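Local coordinates for probable transcriptional regulator (Pseudomonas aeruginosa PAO1, PDB 2GEN), which probably binds DNA at regulatory sites as a transcription factor of the TetR family, at residues E11-H23 / I30-G42. Numbering follows the deposited sequence.
Sequences EILQAALACFSEH and IEMIRDRSGASIG
The carboxylate of E22 receives the guanidinium of R36 in a salt bridge, OE1 lying 2.7 Å from R36 NH2. The bond is bent, 138° at the hydrogen; NH2 comes to OE1 from above the carboxylate plane, and the two flat groups stand nearly perpendicular. R36 gets there by leaving its backbone with CG anti to N (chi1 -162°), staying extended as far as CD and then turning by the rotation about CG-CD. Its shaft runs aslant over helix 11-23 as a knob among A15, A18, C19 and E22: R36 CD meets A18 CB at 3.5 Å, one face of the guanidinium covers the backbone at A18 C and C19 N, and R36 NE sits 3.6 Å from C19 SG. The H23 imidazole stands near the same guanidinium, H23 NE2 4.1 Å from R36 NH2, and the selenium of the selenomethionine M32 (SE) lies obliquely to the H23 ring, 4.7 Å from its centroid.

Helix 30-37 is the first helix of the predicted helix-turn-helix of this TetR-type domain, and it meets helix 11-23 at 122°, with 8.6 Å between the axes. Small residues permit the close approach: A15 CB presses on S37 CB at a tight 3.4 Å. S37 OG turns back to donate to I33 O, which S37 N reaches from the opposite face of the carbonyl plane, and it accepts from A39 N in an ST turn, which bridges the positive-phi G38 where the chain leaves the helix toward helix 41-47. On the buried flank, I33 CD1 touches A16 CB and F20 CE1, while I12 CD1 packs on A39 CB; I54 and L58 of helix 51-76 close over A16 and F20 respectively, and L44 and H47 of helix 41-47 adjoin I12.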
loop_
_atom_site.group_PDB
_atom_site.type_symbol
_atom_site.label_atom_id
_atom_site.label_comp_id
_atom_site.label_asym_id
_atom_site.label_seq_id
_atom_site.Cartn_x
_atom_site.Cartn_y
_atom_site.Cartn_z
ATOM N N GLU A 11 5.042 -21.128 17.780
ATOM C CA GLU A 11 3.771 -21.330 18.496
ATOM C C GLU A 11 3.387 -20.069 19.277
ATOM O O GLU A 11 2.225 -19.644 19.279
ATOM C CB GLU A 11 3.910 -22.542 19.440
ATOM C CG GLU A 11 2.612 -23.319 19.701
ATOM C CD GLU A 11 2.847 -24.774 20.157
ATOM O OE1 GLU A 11 3.963 -25.092 20.640
ATOM O OE2 GLU A 11 1.900 -25.603 20.030
ATOM N N ILE A 12 4.380 -19.473 19.930
ATOM C CA ILE A 12 4.199 -18.218 20.669
ATOM C C ILE A 12 3.815 -17.052 19.739
ATOM O O ILE A 12 2.863 -16.304 20.012
ATOM C CB ILE A 12 5.451 -17.884 21.509
ATOM C CG1 ILE A 12 5.552 -18.880 22.686
ATOM C CG2 ILE A 12 5.428 -16.433 21.968
ATOM C CD1 ILE A 12 6.935 -18.958 23.311
ATOM N N LEU A 13 4.525 -16.911 18.620
ATOM C CA LEU A 13 4.153 -15.882 17.642
ATOM C C LEU A 13 2.739 -16.051 17.081
ATOM O O LEU A 13 2.029 -15.068 16.879
ATOM C CB LEU A 13 5.187 -15.789 16.514
ATOM C CG LEU A 13 6.574 -15.363 16.982
ATOM C CD1 LEU A 13 7.505 -15.309 15.787
ATOM C CD2 LEU A 13 6.521 -13.959 17.685
ATOM N N GLN A 14 2.310 -17.291 16.830
ATOM C CA GLN A 14 0.971 -17.481 16.296
ATOM C C GLN A 14 -0.093 -17.119 17.334
ATOM O O GLN A 14 -1.128 -16.564 16.987
ATOM C CB GLN A 14 0.764 -18.890 15.690
ATOM C CG GLN A 14 1.491 -19.107 14.310
ATOM C CD GLN A 14 1.265 -17.960 13.269
ATOM O OE1 GLN A 14 2.145 -17.091 13.055
ATOM N NE2 GLN A 14 0.087 -17.950 12.650
ATOM N N ALA A 15 0.182 -17.414 18.602
ATOM C CA ALA A 15 -0.692 -17.004 19.715
ATOM C C ALA A 15 -0.798 -15.493 19.794
ATOM O O ALA A 15 -1.890 -14.956 19.893
ATOM C CB ALA A 15 -0.166 -17.563 21.057
ATOM N N ALA A 16 0.353 -14.815 19.742
ATOM C CA ALA A 16 0.359 -13.364 19.740
ATOM C C ALA A 16 -0.477 -12.817 18.569
ATOM O O ALA A 16 -1.340 -11.951 18.741
ATOM C CB ALA A 16 1.784 -12.844 19.714
ATOM N N LEU A 17 -0.269 -13.366 17.374
ATOM C CA LEU A 17 -1.059 -12.928 16.237
ATOM C C LEU A 17 -2.575 -13.085 16.484
ATOM O O LEU A 17 -3.339 -12.172 16.185
ATOM C CB LEU A 17 -0.621 -13.675 14.965
ATOM C CG LEU A 17 -1.500 -13.464 13.730
ATOM C CD1 LEU A 17 -1.482 -11.988 13.245
ATOM C CD2 LEU A 17 -1.000 -14.396 12.634
ATOM N N ALA A 18 -3.001 -14.230 17.011
ATOM C CA ALA A 18 -4.416 -14.466 17.284
ATOM C C ALA A 18 -4.969 -13.402 18.250
ATOM O O ALA A 18 -6.050 -12.850 18.016
ATOM C CB ALA A 18 -4.600 -15.867 17.863
ATOM N N CYS A 19 -4.194 -13.090 19.294
ATOM C CA CYS A 19 -4.578 -12.055 20.270
ATOM C C CYS A 19 -4.686 -10.697 19.603
ATOM O O CYS A 19 -5.696 -10.012 19.750
ATOM C CB CYS A 19 -3.572 -11.984 21.432
ATOM S SG CYS A 19 -3.526 -13.424 22.509
ATOM N N PHE A 20 -3.649 -10.317 18.847
ATOM C CA PHE A 20 -3.610 -9.027 18.162
ATOM C C PHE A 20 -4.786 -8.832 17.213
ATOM O O PHE A 20 -5.327 -7.737 17.108
ATOM C CB PHE A 20 -2.307 -8.857 17.364
ATOM C CG PHE A 20 -1.066 -8.719 18.197
ATOM C CD1 PHE A 20 -1.119 -8.331 19.530
ATOM C CD2 PHE A 20 0.178 -8.937 17.616
ATOM C CE1 PHE A 20 0.046 -8.197 20.282
ATOM C CE2 PHE A 20 1.350 -8.803 18.333
ATOM C CZ PHE A 20 1.292 -8.419 19.699
ATOM N N SER A 21 -5.162 -9.904 16.515
ATOM C CA SER A 21 -6.222 -9.865 15.505
ATOM C C SER A 21 -7.589 -9.711 16.151
ATOM O O SER A 21 -8.420 -8.973 15.655
ATOM C CB SER A 21 -6.194 -11.135 14.646
ATOM O OG SER A 21 -4.915 -11.279 14.056
ATOM N N GLU A 22 -7.774 -10.399 17.275
ATOM C CA GLU A 22 -9.040 -10.411 18.011
ATOM C C GLU A 22 -9.254 -9.126 18.815
ATOM O O GLU A 22 -10.343 -8.536 18.788
ATOM C CB GLU A 22 -9.061 -11.626 18.929
ATOM C CG GLU A 22 -10.362 -11.835 19.710
ATOM C CD GLU A 22 -10.518 -13.274 20.215
ATOM O OE1 GLU A 22 -9.631 -14.121 19.928
ATOM O OE2 GLU A 22 -11.537 -13.555 20.891
ATOM N N HIS A 23 -8.214 -8.687 19.522
ATOM C CA HIS A 23 -8.354 -7.597 20.482
ATOM C C HIS A 23 -7.703 -6.290 20.038
ATOM O O HIS A 23 -7.968 -5.226 20.616
ATOM C CB HIS A 23 -7.809 -8.038 21.853
ATOM C CG HIS A 23 -8.432 -9.301 22.362
ATOM N ND1 HIS A 23 -9.774 -9.396 22.678
ATOM C CD2 HIS A 23 -7.905 -10.527 22.594
ATOM C CE1 HIS A 23 -10.045 -10.626 23.076
ATOM N NE2 HIS A 23 -8.928 -11.332 23.037
ATOM N N ILE A 30 0.545 -9.000 27.623
ATOM C CA ILE A 30 1.381 -10.191 27.729
ATOM C C ILE A 30 0.647 -11.345 28.430
ATOM O O ILE A 30 0.881 -12.505 28.118
ATOM C CB ILE A 30 2.769 -9.882 28.373
ATOM C CG1 ILE A 30 3.741 -11.056 28.211
ATOM C CG2 ILE A 30 2.645 -9.478 29.847
ATOM C CD1 ILE A 30 4.559 -10.993 26.948
ATOM N N GLU A 31 -0.255 -11.028 29.364
ATOM C CA GLU A 31 -1.062 -12.057 30.016
ATOM C C GLU A 31 -1.918 -12.840 29.020
ATOM O O GLU A 31 -1.980 -14.073 29.074
ATOM C CB GLU A 31 -1.954 -11.443 31.107
ATOM C CG GLU A 31 -1.196 -11.038 32.373
ATOM C CD GLU A 31 -0.512 -9.667 32.299
ATOM O OE1 GLU A 31 -0.710 -8.878 31.332
ATOM O OE2 GLU A 31 0.238 -9.375 33.251
HETATM N N MSE A 32 -2.567 -12.120 28.108
HETATM C CA MSE A 32 -3.404 -12.744 27.074
HETATM C C MSE A 32 -2.589 -13.698 26.186
HETATM O O MSE A 32 -3.080 -14.756 25.791
HETATM C CB MSE A 32 -4.111 -11.679 26.239
HETATM C CG MSE A 32 -5.047 -10.847 27.069
HETATM SE SE MSE A 32 -5.894 -9.430 26.118
HETATM C CE MSE A 32 -6.725 -8.490 27.631
ATOM N N ILE A 33 -1.338 -13.324 25.918
ATOM C CA ILE A 33 -0.414 -14.127 25.091
ATOM C C ILE A 33 0.003 -15.403 25.821
ATOM O O ILE A 33 0.007 -16.486 25.230
ATOM C CB ILE A 33 0.822 -13.296 24.589
ATOM C CG1 ILE A 33 0.338 -12.078 23.776
ATOM C CG2 ILE A 33 1.794 -14.171 23.767
ATOM C CD1 ILE A 33 1.428 -11.063 23.390
ATOM N N ARG A 34 0.318 -15.302 27.113
ATOM C CA ARG A 34 0.617 -16.528 27.863
ATOM C C ARG A 34 -0.595 -17.458 27.944
ATOM O O ARG A 34 -0.436 -18.673 27.851
ATOM C CB ARG A 34 1.231 -16.264 29.252
ATOM C CG ARG A 34 0.397 -15.467 30.184
ATOM C CD ARG A 34 0.240 -16.132 31.578
ATOM N NE ARG A 34 -1.072 -15.737 32.059
ATOM C CZ ARG A 34 -1.318 -14.906 33.067
ATOM N NH1 ARG A 34 -0.331 -14.412 33.805
ATOM N NH2 ARG A 34 -2.580 -14.606 33.345
ATOM N N ASP A 35 -1.796 -16.898 28.077
ATOM C CA ASP A 35 -3.005 -17.716 28.217
ATOM C C ASP A 35 -3.387 -18.414 26.905
ATOM O O ASP A 35 -3.826 -19.578 26.905
ATOM C CB ASP A 35 -4.189 -16.884 28.730
ATOM C CG ASP A 35 -3.986 -16.368 30.167
ATOM O OD1 ASP A 35 -3.107 -16.880 30.905
ATOM O OD2 ASP A 35 -4.725 -15.443 30.557
ATOM N N ARG A 36 -3.225 -17.707 25.791
ATOM C CA ARG A 36 -3.446 -18.329 24.488
ATOM C C ARG A 36 -2.330 -19.288 24.091
ATOM O O ARG A 36 -2.598 -20.308 23.457
ATOM C CB ARG A 36 -3.661 -17.291 23.389
ATOM C CG ARG A 36 -4.310 -17.896 22.152
ATOM C CD ARG A 36 -4.762 -16.831 21.207
ATOM N NE ARG A 36 -5.847 -16.016 21.745
ATOM C CZ ARG A 36 -7.044 -15.890 21.182
ATOM N NH1 ARG A 36 -7.332 -16.531 20.052
ATOM N NH2 ARG A 36 -7.953 -15.112 21.752
ATOM N N SER A 37 -1.094 -18.985 24.471
ATOM C CA SER A 37 0.047 -19.796 24.055
ATOM C C SER A 37 0.395 -20.966 24.965
ATOM O O SER A 37 1.121 -21.869 24.543
ATOM C CB SER A 37 1.290 -18.932 23.858
ATOM O OG SER A 37 1.859 -18.574 25.099
ATOM N N GLY A 38 -0.098 -20.943 26.203
ATOM C CA GLY A 38 0.268 -21.956 27.204
ATOM C C GLY A 38 1.709 -21.843 27.697
ATOM O O GLY A 38 2.189 -22.711 28.433
ATOM N N ALA A 39 2.414 -20.786 27.285
ATOM C CA ALA A 39 3.757 -20.508 27.800
ATOM C C ALA A 39 3.666 -19.540 28.976
ATOM O O ALA A 39 2.814 -18.646 29.001
ATOM C CB ALA A 39 4.662 -19.954 26.722
ATOM N N SER A 40 4.541 -19.746 29.957
ATOM C CA SER A 40 4.606 -18.897 31.133
ATOM C C SER A 40 5.144 -17.521 30.755
ATOM O O SER A 40 5.718 -17.346 29.673
ATOM C CB SER A 40 5.491 -19.546 32.198
ATOM O OG SER A 40 6.850 -19.574 31.801
ATOM N N ILE A 41 4.959 -16.541 31.638
ATOM C CA ILE A 41 5.503 -15.222 31.382
ATOM C C ILE A 41 7.039 -15.245 31.373
ATOM O O ILE A 41 7.666 -14.600 30.524
ATOM C CB ILE A 41 4.852 -14.109 32.265
ATOM C CG1 ILE A 41 3.498 -13.742 31.654
ATOM C CG2 ILE A 41 5.674 -12.842 32.213
ATOM C CD1 ILE A 41 2.461 -13.360 32.610
ATOM N N GLY A 42 7.637 -16.026 32.274
ATOM C CA GLY A 42 9.081 -16.260 32.239
ATOM C C GLY A 42 9.549 -16.794 30.882
ATOM O O GLY A 42 10.540 -16.317 30.319
#